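Local coordinates for acyl-coenzyme A oxidase 3 (Yarrowia lipolytica, PDB 5YS9), which oxidises acyl-CoA substrates of different chain lengths to trans-2-enoyl-CoA with FAD and oxygen, releasing hydrogen peroxide in peroxisomal fatty acid beta-oxidation, at residues 351-356 / 617-622; 214-219 / 224-229; 522-527 / 602-607. All blocks are in the same frame, centred on the assembly; numbering follows the deposited sequence.

The three contacts sample distant parts of the subunit. Contacts 1 and 2 lie on opposite sides of the chain's centre, their own centres about 54 Å apart and their nearest atoms about 39 Å apart. Both are close to a cofactor, but not to the same molecule: R354 of contact 1 binds the ribose of one FAD, while the F214 side chain of contact 2 comes within about 6 Å of another. Contact 3 lies nearer contact 1, with nearest atoms about 9 Å apart; helices 598-604 and 609-628 follow each other in the chain, and both contacts touch the second subunit. Contacts 2 and 3 have centres about 45 Å apart and do not meet.

Contact 1: 351-356 / 617-622. With FAD (flavin-adenine dinucleotide), chain D.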
loop_
_atom_site.group_PDB
_atom_site.type_symbol
_atom_site.label_atom_id
_atom_site.label_comp_id
_atom_site.label_asym_id
_atom_site.label_seq_id
_atom_site.Cartn_x
_atom_site.Cartn_y
_atom_site.Cartn_z
ATOM N N HIS A 351 -3.531 -12.148 -15.627
ATOM C CA HIS A 351 -2.351 -11.398 -15.359
ATOM C C HIS A 351 -2.226 -10.149 -16.275
ATOM O O HIS A 351 -1.774 -9.053 -15.820
ATOM C CB HIS A 351 -1.136 -12.298 -15.444
ATOM C CG HIS A 351 0.019 -11.773 -14.678
ATOM N ND1 HIS A 351 0.094 -11.884 -13.306
ATOM C CD2 HIS A 351 1.115 -11.091 -15.078
ATOM C CE1 HIS A 351 1.229 -11.346 -12.908
ATOM N NE2 HIS A 351 1.861 -10.852 -13.959
ATOM N N GLN A 352 -2.664 -10.312 -17.526
ATOM C CA GLN A 352 -2.775 -9.199 -18.473
ATOM C C GLN A 352 -3.670 -8.099 -17.924
ATOM O O GLN A 352 -3.275 -6.943 -17.958
ATOM C CB GLN A 352 -3.287 -9.672 -19.849
ATOM C CG GLN A 352 -2.291 -10.583 -20.608
ATOM C CD GLN A 352 -2.843 -11.143 -21.904
ATOM O OE1 GLN A 352 -3.927 -10.740 -22.340
ATOM N NE2 GLN A 352 -2.088 -12.057 -22.545
ATOM N N ARG A 353 -4.802 -8.464 -17.346
ATOM C CA ARG A 353 -5.715 -7.529 -16.696
ATOM C C ARG A 353 -5.115 -6.816 -15.496
ATOM O O ARG A 353 -5.431 -5.680 -15.226
ATOM C CB ARG A 353 -7.003 -8.222 -16.287
ATOM C CG ARG A 353 -8.002 -8.367 -17.404
ATOM C CD ARG A 353 -9.150 -9.237 -16.971
ATOM N NE ARG A 353 -10.267 -9.156 -17.886
ATOM C CZ ARG A 353 -11.179 -8.204 -17.858
ATOM N NH1 ARG A 353 -11.114 -7.251 -16.956
ATOM N NH2 ARG A 353 -12.157 -8.217 -18.727
ATOM N N ARG A 354 -4.301 -7.518 -14.733
ATOM C CA ARG A 354 -3.606 -6.905 -13.618
ATOM C C ARG A 354 -2.628 -5.820 -14.025
ATOM O O ARG A 354 -2.536 -4.813 -13.361
ATOM C CB ARG A 354 -2.853 -7.953 -12.817
ATOM C CG ARG A 354 -3.720 -9.002 -12.173
ATOM C CD ARG A 354 -3.300 -9.207 -10.737
ATOM N NE ARG A 354 -2.568 -10.443 -10.565
ATOM C CZ ARG A 354 -1.512 -10.585 -9.787
ATOM N NH1 ARG A 354 -0.924 -11.753 -9.709
ATOM N NH2 ARG A 354 -1.058 -9.569 -9.092
ATOM N N LEU A 355 -1.869 -6.041 -15.086
ATOM C CA LEU A 355 -0.790 -5.135 -15.424
ATOM C C LEU A 355 -0.986 -4.238 -16.624
ATOM O O LEU A 355 -0.554 -3.106 -16.623
ATOM C CB LEU A 355 0.508 -5.912 -15.601
ATOM C CG LEU A 355 1.024 -6.748 -14.440
ATOM C CD1 LEU A 355 2.302 -7.443 -14.849
ATOM C CD2 LEU A 355 1.239 -5.897 -13.208
ATOM N N LEU A 356 -1.617 -4.737 -17.668
ATOM C CA LEU A 356 -1.653 -3.945 -18.923
ATOM C C LEU A 356 -2.458 -2.623 -18.829
ATOM O O LEU A 356 -2.050 -1.631 -19.428
ATOM C CB LEU A 356 -2.092 -4.790 -20.104
ATOM C CG LEU A 356 -1.151 -5.957 -20.403
ATOM C CD1 LEU A 356 -1.683 -6.749 -21.593
ATOM C CD2 LEU A 356 0.295 -5.557 -20.655
ATOM N N GLU A 617 -15.676 -7.980 -22.885
ATOM C CA GLU A 617 -15.055 -8.640 -24.018
ATOM C C GLU A 617 -14.023 -7.727 -24.682
ATOM O O GLU A 617 -12.968 -8.178 -25.111
ATOM C CB GLU A 617 -16.120 -9.099 -25.000
ATOM C CG GLU A 617 -15.578 -10.006 -26.095
ATOM C CD GLU A 617 -16.653 -10.890 -26.706
ATOM O OE1 GLU A 617 -17.379 -11.545 -25.922
ATOM O OE2 GLU A 617 -16.766 -10.924 -27.956
ATOM N N LEU A 618 -14.313 -6.432 -24.732
ATOM C CA LEU A 618 -13.402 -5.485 -25.382
ATOM C C LEU A 618 -12.106 -5.291 -24.602
ATOM O O LEU A 618 -11.048 -5.334 -25.192
ATOM C CB LEU A 618 -14.117 -4.169 -25.647
ATOM C CG LEU A 618 -15.125 -4.281 -26.815
ATOM C CD1 LEU A 618 -15.873 -2.973 -27.015
ATOM C CD2 LEU A 618 -14.433 -4.721 -28.102
ATOM N N VAL A 619 -12.213 -5.179 -23.275
ATOM C CA VAL A 619 -11.067 -5.110 -22.373
ATOM C C VAL A 619 -10.160 -6.366 -22.551
ATOM O O VAL A 619 -8.959 -6.228 -22.687
ATOM C CB VAL A 619 -11.518 -4.971 -20.888
ATOM C CG1 VAL A 619 -10.336 -5.107 -19.940
ATOM C CG2 VAL A 619 -12.197 -3.645 -20.636
ATOM N N ASN A 620 -10.746 -7.566 -22.551
ATOM C CA ASN A 620 -10.016 -8.813 -22.896
ATOM C C ASN A 620 -9.330 -8.746 -24.228
ATOM O O ASN A 620 -8.129 -9.088 -24.332
ATOM C CB ASN A 620 -10.911 -10.037 -22.909
ATOM C CG ASN A 620 -11.439 -10.403 -21.535
ATOM O OD1 ASN A 620 -10.982 -9.881 -20.524
ATOM N ND2 ASN A 620 -12.440 -11.269 -21.497
ATOM N N HIS A 621 -10.062 -8.269 -25.230
ATOM C CA HIS A 621 -9.497 -8.103 -26.579
ATOM C C HIS A 621 -8.300 -7.158 -26.620
ATOM O O HIS A 621 -7.255 -7.506 -27.180
ATOM C CB HIS A 621 -10.574 -7.681 -27.584
ATOM C CG HIS A 621 -10.041 -7.275 -28.917
ATOM N ND1 HIS A 621 -9.976 -5.953 -29.321
ATOM C CD2 HIS A 621 -9.566 -8.008 -29.944
ATOM C CE1 HIS A 621 -9.450 -5.889 -30.531
ATOM N NE2 HIS A 621 -9.188 -7.125 -30.927
ATOM N N TYR A 622 -8.433 -5.977 -26.041
ATOM C CA TYR A 622 -7.320 -5.002 -26.048
ATOM C C TYR A 622 -6.173 -5.412 -25.147
ATOM O O TYR A 622 -5.017 -5.104 -25.429
ATOM C CB TYR A 622 -7.798 -3.593 -25.670
ATOM C CG TYR A 622 -8.521 -2.947 -26.801
ATOM C CD1 TYR A 622 -7.813 -2.467 -27.909
ATOM C CD2 TYR A 622 -9.917 -2.808 -26.775
ATOM C CE1 TYR A 622 -8.477 -1.851 -28.963
ATOM C CE2 TYR A 622 -10.584 -2.193 -27.812
ATOM C CZ TYR A 622 -9.853 -1.727 -28.899
ATOM O OH TYR A 622 -10.495 -1.170 -29.922
HETATM P PA FAD D . 4.364 -17.349 -8.453
HETATM O O1A FAD D . 3.660 -18.543 -7.931
HETATM O O2A FAD D . 5.188 -17.428 -9.679
HETATM O O5B FAD D . 3.365 -16.163 -8.733
HETATM C C5B FAD D . 3.943 -14.935 -9.148
HETATM C C4B FAD D . 2.855 -14.061 -9.712
HETATM O O4B FAD D . 2.284 -14.714 -10.838
HETATM C C3B FAD D . 1.771 -13.926 -8.674
HETATM O O3B FAD D . 1.325 -12.586 -8.610
HETATM C C2B FAD D . 0.642 -14.764 -9.189
HETATM O O2B FAD D . -0.600 -14.161 -8.848
HETATM C C1B FAD D . 0.884 -14.816 -10.680
HETATM N N9A FAD D . 0.416 -16.140 -11.090
HETATM C C8A FAD D . 1.042 -17.296 -10.854
HETATM N N7A FAD D . 0.320 -18.323 -11.338
HETATM C C5A FAD D . -0.797 -17.826 -11.881
HETATM C C6A FAD D . -1.989 -18.364 -12.558
HETATM N N6A FAD D . -2.147 -19.682 -12.771
HETATM N N1A FAD D . -2.915 -17.488 -12.963
HETATM C C2A FAD D . -2.774 -16.175 -12.764
HETATM N N3A FAD D . -1.727 -15.614 -12.157
HETATM C C4A FAD D . -0.729 -16.380 -11.703
HETATM N N1 FAD D . 8.566 -20.637 1.355
HETATM C C2 FAD D . 8.932 -21.679 2.113
HETATM O O2 FAD D . 8.832 -22.805 1.642
HETATM N N3 FAD D . 9.381 -21.554 3.354
HETATM C C4 FAD D . 9.506 -20.380 3.931
HETATM O O4 FAD D . 9.928 -20.302 5.075
HETATM C C4X FAD D . 9.134 -19.181 3.178
HETATM N N5 FAD D . 9.235 -17.963 3.709
HETATM C C5X FAD D . 8.901 -16.885 2.995
HETATM C C6 FAD D . 9.043 -15.643 3.574
HETATM C C7 FAD D . 8.709 -14.519 2.862
HETATM C C7M FAD D . 8.852 -13.174 3.498
HETATM C C8 FAD D . 8.207 -14.653 1.480
HETATM C C8M FAD D . 7.839 -13.437 0.697
HETATM C C9 FAD D . 8.060 -15.894 0.904
HETATM C C9A FAD D . 8.398 -17.023 1.611
HETATM N N10 FAD D . 8.260 -18.296 1.039
HETATM C C10 FAD D . 8.640 -19.387 1.813
HETATM C "C1'" FAD D . 7.782 -18.502 -0.329
HETATM C "C2'" FAD D . 6.323 -18.113 -0.572
HETATM O "O2'" FAD D . 5.456 -19.150 -0.129
HETATM C "C3'" FAD D . 6.085 -17.826 -2.055
HETATM O "O3'" FAD D . 6.527 -16.510 -2.312
HETATM C "C4'" FAD D . 4.636 -17.904 -2.509
HETATM O "O4'" FAD D . 4.013 -18.998 -1.852
HETATM C "C5'" FAD D . 4.502 -18.182 -3.998
HETATM O "O5'" FAD D . 4.718 -17.064 -4.845
HETATM P P FAD D . 5.807 -17.148 -6.005
HETATM O O1P FAD D . 6.915 -16.210 -5.713
HETATM O O2P FAD D . 6.121 -18.573 -6.224
HETATM O O3P FAD D . 5.126 -16.546 -7.304
#
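R353 reaches out from helix 349-385 to N620 and V619 on helix 609-628, and its guanidinium makes the main contacts. From CB the chain leaves with CG anti to the carbonyl carbon (chi1 -82°) and then runs extended to NE; this extended chain spans the gap between two helices whose nearest CA atoms, those of R353 and N620, are 7.7 Å apart. R353 CD lies 4.0 Å from N620 OD1. The next atom, R353 NE, donates to N620 OD1 at 2.8 Å and lies nearly along the C=O direction. Beyond CZ, R353 NH2 donates to the same N620 OD1 at 2.7 Å, this time from above the amide plane. Both bonds are bent at the hydrogen. One oxygen is therefore gripped side-on by two N-H groups, and the guanidinium and amide planes stand nearly perpendicular, 85° apart. V619 CG1 packs over one guanidinium face, 3.8 Å from R353 NH1 and offset toward the rim. NH1 also forms a salt bridge with E595 of helix 579-596.

The arrangement is helix-to-helix packing within the all-helical part of an acyl-CoA oxidase, joining the C-alpha1 region to the C-terminal helices. The next residue along, R354, serves the cofactor instead: its chain bends at chi2 and chi3 and takes NH1 to the adenosine ribose, where R354 NH1 donates to FAD O3B at 2.6 Å with an N-H...O angle of 156°. FAD O2B lies near the plane of this guanidinium, at its edge, while H351 CE1 sits over one of its faces. The H351 ring meets the ribose obliquely, its ND1 being 4.0 Å from FAD C1B. The same FAD is also hydrogen-bonded to R331 and to S169 and D457 of the second subunit, which places the pocket across the subunit interface.

Contact 2: 214-219 / 224-229; sequences FARLLV and YGVKIF
The first torsions of F214 (chi1 -73°) and I228 (chi1 -46°) place F214 CG and I228 CG1 anti to their carbonyl carbons, and the two side chains run side by side in the same direction. I228 CG1 thereby comes over the face of the F214 ring, 4.0 Å from its centroid and 27° off the normal, a CH-pi contact; I228 CD1 closes on F214 CZ at 3.5 Å. V226 CG1 meets the edge of the F214 ring, in its plane. Farther along the same face of the sheet, V226 CG2 lies over one side of the R216 guanidinium, whose NE forms a salt bridge with D223 and whose NH2 bonds the carbonyl oxygens of L174 and A172.

Across the other face, F229 turns its ring edge to L217, with CZ 3.9 Å from L217 CD1, and its CE1 is 4.1 Å from A215 CB. A215 N to K227 O (3.0 Å) and K227 N to A215 O (2.9 Å) make a hydrogen-bonded antiparallel pair, between the non-hydrogen-bonded pairs F214-I228 and R216-V226. Toward the turn, L217 N bonds G225 O, and Y224 N bonds L217 O at 2.8 Å.

This is a beta hairpin, strands 210-219 and 222-232, in the mixed sheet of the acyl-CoA dehydrogenase middle domain, with the F214 side chain about 6 Å from a bound FAD.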
loop_
_atom_site.group_PDB
_atom_site.type_symbol
_atom_site.label_atom_id
_atom_site.label_comp_id
_atom_site.label_asym_id
_atom_site.label_seq_id
_atom_site.Cartn_x
_atom_site.Cartn_y
_atom_site.Cartn_z
ATOM N N PHE A 214 6.185 30.622 8.612
ATOM C CA PHE A 214 4.804 31.042 8.444
ATOM C C PHE A 214 4.211 31.356 9.832
ATOM O O PHE A 214 4.163 30.475 10.686
ATOM C CB PHE A 214 3.988 29.962 7.701
ATOM C CG PHE A 214 4.321 29.869 6.241
ATOM C CD1 PHE A 214 5.534 29.315 5.813
ATOM C CD2 PHE A 214 3.433 30.336 5.265
ATOM C CE1 PHE A 214 5.864 29.252 4.459
ATOM C CE2 PHE A 214 3.760 30.266 3.891
ATOM C CZ PHE A 214 4.978 29.728 3.495
ATOM N N ALA A 215 3.801 32.605 10.042
ATOM C CA ALA A 215 3.224 33.064 11.305
ATOM C C ALA A 215 2.089 34.072 11.123
ATOM O O ALA A 215 2.033 34.775 10.132
ATOM C CB ALA A 215 4.301 33.656 12.188
ATOM N N ARG A 216 1.193 34.139 12.099
ATOM C CA ARG A 216 0.138 35.130 12.085
ATOM C C ARG A 216 0.735 36.495 12.317
ATOM O O ARG A 216 1.469 36.689 13.259
ATOM C CB ARG A 216 -0.864 34.865 13.195
ATOM C CG ARG A 216 -1.172 33.415 13.468
ATOM C CD ARG A 216 -2.573 33.289 14.027
ATOM N NE ARG A 216 -3.536 33.886 13.123
ATOM C CZ ARG A 216 -4.256 33.209 12.248
ATOM N NH1 ARG A 216 -5.090 33.841 11.464
ATOM N NH2 ARG A 216 -4.137 31.905 12.157
ATOM N N LEU A 217 0.408 37.447 11.464
ATOM C CA LEU A 217 0.962 38.765 11.624
ATOM C C LEU A 217 0.080 39.568 12.552
ATOM O O LEU A 217 -1.094 39.752 12.303
ATOM C CB LEU A 217 1.092 39.454 10.273
ATOM C CG LEU A 217 1.484 40.929 10.245
ATOM C CD1 LEU A 217 2.932 41.131 10.619
ATOM C CD2 LEU A 217 1.209 41.498 8.871
ATOM N N LEU A 218 0.668 40.020 13.643
ATOM C CA LEU A 218 -0.063 40.773 14.625
ATOM C C LEU A 218 0.539 42.148 14.769
ATOM O O LEU A 218 1.679 42.289 15.159
ATOM C CB LEU A 218 -0.017 40.050 15.967
ATOM C CG LEU A 218 -0.406 38.575 15.992
ATOM C CD1 LEU A 218 -0.247 37.997 17.378
ATOM C CD2 LEU A 218 -1.824 38.375 15.514
ATOM N N VAL A 219 -0.249 43.164 14.467
ATOM C CA VAL A 219 0.168 44.529 14.677
ATOM C C VAL A 219 -0.880 45.244 15.503
ATOM O O VAL A 219 -2.026 45.338 15.109
ATOM C CB VAL A 219 0.360 45.262 13.345
ATOM C CG1 VAL A 219 1.169 46.518 13.545
ATOM C CG2 VAL A 219 1.049 44.363 12.349
ATOM N N TYR A 224 -3.633 40.003 11.134
ATOM C CA TYR A 224 -3.678 40.087 9.656
ATOM C C TYR A 224 -3.486 38.757 8.906
ATOM O O TYR A 224 -3.173 38.776 7.728
ATOM C CB TYR A 224 -2.612 41.078 9.156
ATOM C CG TYR A 224 -2.951 42.469 9.517
ATOM C CD1 TYR A 224 -2.537 43.008 10.730
ATOM C CD2 TYR A 224 -3.722 43.263 8.668
ATOM C CE1 TYR A 224 -2.854 44.303 11.085
ATOM C CE2 TYR A 224 -4.039 44.554 9.016
ATOM C CZ TYR A 224 -3.606 45.054 10.227
ATOM O OH TYR A 224 -3.914 46.313 10.594
ATOM N N GLY A 225 -3.651 37.610 9.559
ATOM C CA GLY A 225 -3.451 36.319 8.889
ATOM C C GLY A 225 -1.980 35.939 8.729
ATOM O O GLY A 225 -1.059 36.686 9.127
ATOM N N VAL A 226 -1.773 34.776 8.114
ATOM C CA VAL A 226 -0.492 34.115 8.054
ATOM C C VAL A 226 0.383 34.711 6.950
ATOM O O VAL A 226 -0.060 34.818 5.820
ATOM C CB VAL A 226 -0.706 32.594 7.827
ATOM C CG1 VAL A 226 0.612 31.865 7.559
ATOM C CG2 VAL A 226 -1.457 31.978 9.012
ATOM N N LYS A 227 1.609 35.118 7.286
ATOM C CA LYS A 227 2.579 35.604 6.295
ATOM C C LYS A 227 3.869 34.891 6.551
ATOM O O LYS A 227 3.948 34.050 7.432
ATOM C CB LYS A 227 2.827 37.123 6.440
ATOM C CG LYS A 227 1.592 38.001 6.601
ATOM C CD LYS A 227 0.677 37.935 5.393
ATOM C CE LYS A 227 -0.688 38.476 5.776
ATOM N NZ LYS A 227 -1.661 38.370 4.664
ATOM N N ILE A 228 4.902 35.314 5.845
ATOM C CA ILE A 228 6.142 34.592 5.738
ATOM C C ILE A 228 7.266 35.501 6.204
ATOM O O ILE A 228 7.398 36.627 5.691
ATOM C CB ILE A 228 6.420 34.138 4.272
ATOM C CG1 ILE A 228 5.179 33.528 3.633
ATOM C CG2 ILE A 228 7.530 33.118 4.252
ATOM C CD1 ILE A 228 5.378 33.006 2.207
ATOM N N PHE A 229 8.096 34.978 7.126
ATOM C CA PHE A 229 9.228 35.727 7.743
ATOM C C PHE A 229 10.501 34.880 7.668
ATOM O O PHE A 229 10.462 33.651 7.919
ATOM C CB PHE A 229 8.929 36.070 9.233
ATOM C CG PHE A 229 7.609 36.764 9.440
ATOM C CD1 PHE A 229 6.418 36.040 9.434
ATOM C CD2 PHE A 229 7.544 38.150 9.617
ATOM C CE1 PHE A 229 5.190 36.670 9.587
ATOM C CE2 PHE A 229 6.313 38.793 9.792
ATOM C CZ PHE A 229 5.136 38.049 9.770
#

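Contact 3: 522-527 / 602-607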
loop_
_atom_site.group_PDB
_atom_site.type_symbol
_atom_site.label_atom_id
_atom_site.label_comp_id
_atom_site.label_asym_id
_atom_site.label_seq_id
_atom_site.Cartn_x
_atom_site.Cartn_y
_atom_site.Cartn_z
ATOM N N ILE A 522 -22.465 15.525 -11.418
ATOM C CA ILE A 522 -22.360 16.945 -11.033
ATOM C C ILE A 522 -23.701 17.708 -11.085
ATOM O O ILE A 522 -24.017 18.482 -10.168
ATOM C CB ILE A 522 -21.328 17.684 -11.915
ATOM C CG1 ILE A 522 -19.943 17.127 -11.635
ATOM C CG2 ILE A 522 -21.367 19.214 -11.682
ATOM C CD1 ILE A 522 -18.901 17.483 -12.667
ATOM N N GLN A 523 -24.474 17.521 -12.154
ATOM C CA GLN A 523 -25.810 18.157 -12.216
ATOM C C GLN A 523 -26.715 17.685 -11.059
ATOM O O GLN A 523 -27.406 18.519 -10.445
ATOM C CB GLN A 523 -26.509 17.925 -13.560
ATOM C CG GLN A 523 -25.770 18.416 -14.824
ATOM C CD GLN A 523 -25.662 19.916 -14.976
ATOM O OE1 GLN A 523 -26.311 20.660 -14.263
ATOM N NE2 GLN A 523 -24.833 20.365 -15.920
ATOM N N ARG A 524 -26.700 16.391 -10.733
ATOM C CA ARG A 524 -27.597 15.881 -9.658
ATOM C C ARG A 524 -27.143 16.406 -8.296
ATOM O O ARG A 524 -27.960 16.866 -7.486
ATOM C CB ARG A 524 -27.728 14.344 -9.670
ATOM C CG ARG A 524 -28.841 13.863 -10.622
ATOM C CD ARG A 524 -28.820 12.366 -10.957
ATOM N NE ARG A 524 -27.826 11.655 -10.147
ATOM C CZ ARG A 524 -26.678 11.121 -10.583
ATOM N NH1 ARG A 524 -26.337 11.108 -11.867
ATOM N NH2 ARG A 524 -25.863 10.561 -9.700
ATOM N N ALA A 525 -25.834 16.393 -8.084
ATOM C CA ALA A 525 -25.243 16.969 -6.868
ATOM C C ALA A 525 -25.528 18.466 -6.754
ATOM O O ALA A 525 -25.802 18.950 -5.676
ATOM C CB ALA A 525 -23.733 16.707 -6.799
ATOM N N THR A 526 -25.440 19.191 -7.857
ATOM C CA THR A 526 -25.778 20.602 -7.847
ATOM C C THR A 526 -27.281 20.806 -7.557
ATOM O O THR A 526 -27.615 21.671 -6.751
ATOM C CB THR A 526 -25.380 21.277 -9.145
ATOM O OG1 THR A 526 -24.000 21.010 -9.411
ATOM C CG2 THR A 526 -25.587 22.792 -9.039
ATOM N N ASP A 527 -28.156 19.989 -8.169
ATOM C CA ASP A 527 -29.615 20.019 -7.860
ATOM C C ASP A 527 -29.895 19.845 -6.361
ATOM O O ASP A 527 -30.713 20.601 -5.799
ATOM C CB ASP A 527 -30.424 18.924 -8.604
ATOM C CG ASP A 527 -30.518 19.163 -10.107
ATOM O OD1 ASP A 527 -30.252 20.283 -10.576
ATOM O OD2 ASP A 527 -30.820 18.202 -10.842
ATOM N N LEU A 602 -24.519 2.284 -15.903
ATOM C CA LEU A 602 -25.860 1.726 -15.747
ATOM C C LEU A 602 -26.849 2.768 -15.198
ATOM O O LEU A 602 -27.920 2.988 -15.741
ATOM C CB LEU A 602 -25.831 0.484 -14.837
ATOM C CG LEU A 602 -25.963 -0.918 -15.494
ATOM C CD1 LEU A 602 -25.514 -0.988 -16.952
ATOM C CD2 LEU A 602 -25.273 -2.005 -14.646
ATOM N N ARG A 603 -26.465 3.416 -14.121
ATOM C CA ARG A 603 -27.325 4.363 -13.456
ATOM C C ARG A 603 -27.725 5.567 -14.324
ATOM O O ARG A 603 -28.853 6.023 -14.211
ATOM C CB ARG A 603 -26.633 4.820 -12.183
ATOM C CG ARG A 603 -27.466 5.674 -11.268
ATOM C CD ARG A 603 -27.161 7.155 -11.420
ATOM N NE ARG A 603 -27.257 7.789 -10.109
ATOM C CZ ARG A 603 -28.368 8.268 -9.557
ATOM N NH1 ARG A 603 -28.289 8.827 -8.356
ATOM N NH2 ARG A 603 -29.537 8.232 -10.185
ATOM N N GLU A 604 -26.820 6.080 -15.166
ATOM C CA GLU A 604 -27.163 7.178 -16.080
ATOM C C GLU A 604 -27.891 6.695 -17.317
ATOM O O GLU A 604 -28.421 7.498 -18.056
ATOM C CB GLU A 604 -25.924 7.971 -16.525
ATOM C CG GLU A 604 -25.160 8.643 -15.407
ATOM C CD GLU A 604 -25.951 9.720 -14.698
ATOM O OE1 GLU A 604 -26.308 10.737 -15.320
ATOM O OE2 GLU A 604 -26.211 9.548 -13.501
ATOM N N GLY A 605 -27.859 5.400 -17.583
ATOM C CA GLY A 605 -28.626 4.825 -18.679
ATOM C C GLY A 605 -27.922 4.896 -20.013
ATOM O O GLY A 605 -28.546 4.657 -21.033
ATOM N N PHE A 606 -26.620 5.184 -20.011
ATOM C CA PHE A 606 -25.820 5.131 -21.229
ATOM C C PHE A 606 -25.621 3.694 -21.755
ATOM O O PHE A 606 -25.590 3.461 -22.966
ATOM C CB PHE A 606 -24.458 5.755 -20.989
ATOM C CG PHE A 606 -23.704 6.085 -22.255
ATOM C CD1 PHE A 606 -23.967 7.253 -22.954
ATOM C CD2 PHE A 606 -22.742 5.220 -22.758
ATOM C CE1 PHE A 606 -23.270 7.560 -24.101
ATOM C CE2 PHE A 606 -22.048 5.520 -23.916
ATOM C CZ PHE A 606 -22.307 6.686 -24.591
ATOM N N LEU A 607 -25.468 2.759 -20.832
ATOM C CA LEU A 607 -25.310 1.344 -21.133
ATOM C C LEU A 607 -26.426 0.552 -20.437
ATOM O O LEU A 607 -26.988 0.988 -19.445
ATOM C CB LEU A 607 -23.965 0.851 -20.592
ATOM C CG LEU A 607 -22.630 1.426 -21.095
ATOM C CD1 LEU A 607 -21.459 0.585 -20.592
ATOM C CD2 LEU A 607 -22.547 1.533 -22.605
#
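The side chains of R524, R603 and E604 form what reads as a surface salt-bridge network between helix 507-534 and the last turn of helix 598-604, close to the subunit interface. The nearest CA atoms of the two segments, those of R524 and E604, are 10.8 Å apart, and long side chains alone close the gap. R524 and R603 approach from opposite directions. R603 NE lies over one face of the R524 guanidinium, near its rim, and the planes are inclined by 35°: two like charges close together. R524 NH2 is 3.1 Å from R603 NE; both are donors, and no hydrogen bond joins them. R603 gets there with its CG anti to the backbone nitrogen (chi1 -172°) and a chain bent at chi2 and chi3, while R524 is folded at chi3, near 7°.

E604 supplies the counter-charge. Its OE2 pairs with R524 NH1 as a salt bridge, but the two atoms are modelled too close together and the positions of both are doubtful, so the pairing is read as charge attraction only. R603 NE and the same E604 OE2 make a long, charge-only pair, equally unsure in its geometry, with the oxygen well out of the guanidinium plane. R603 NH1 has a firmer partner in D613 of the second subunit, a salt bridge that ties the network to the dimer. Just beyond E604, G605 adopts a positive phi in a Schellman motif as the chain leaves the helix.

A leucine in place of R603 would probably leave D613 of the second subunit without this charge partner and would remove the group that lies over one face of the R524 guanidinium. The close approach of two cations is probably made tolerable by the carboxylates of E604, within the subunit, and of D613 of the second subunit, across the interface.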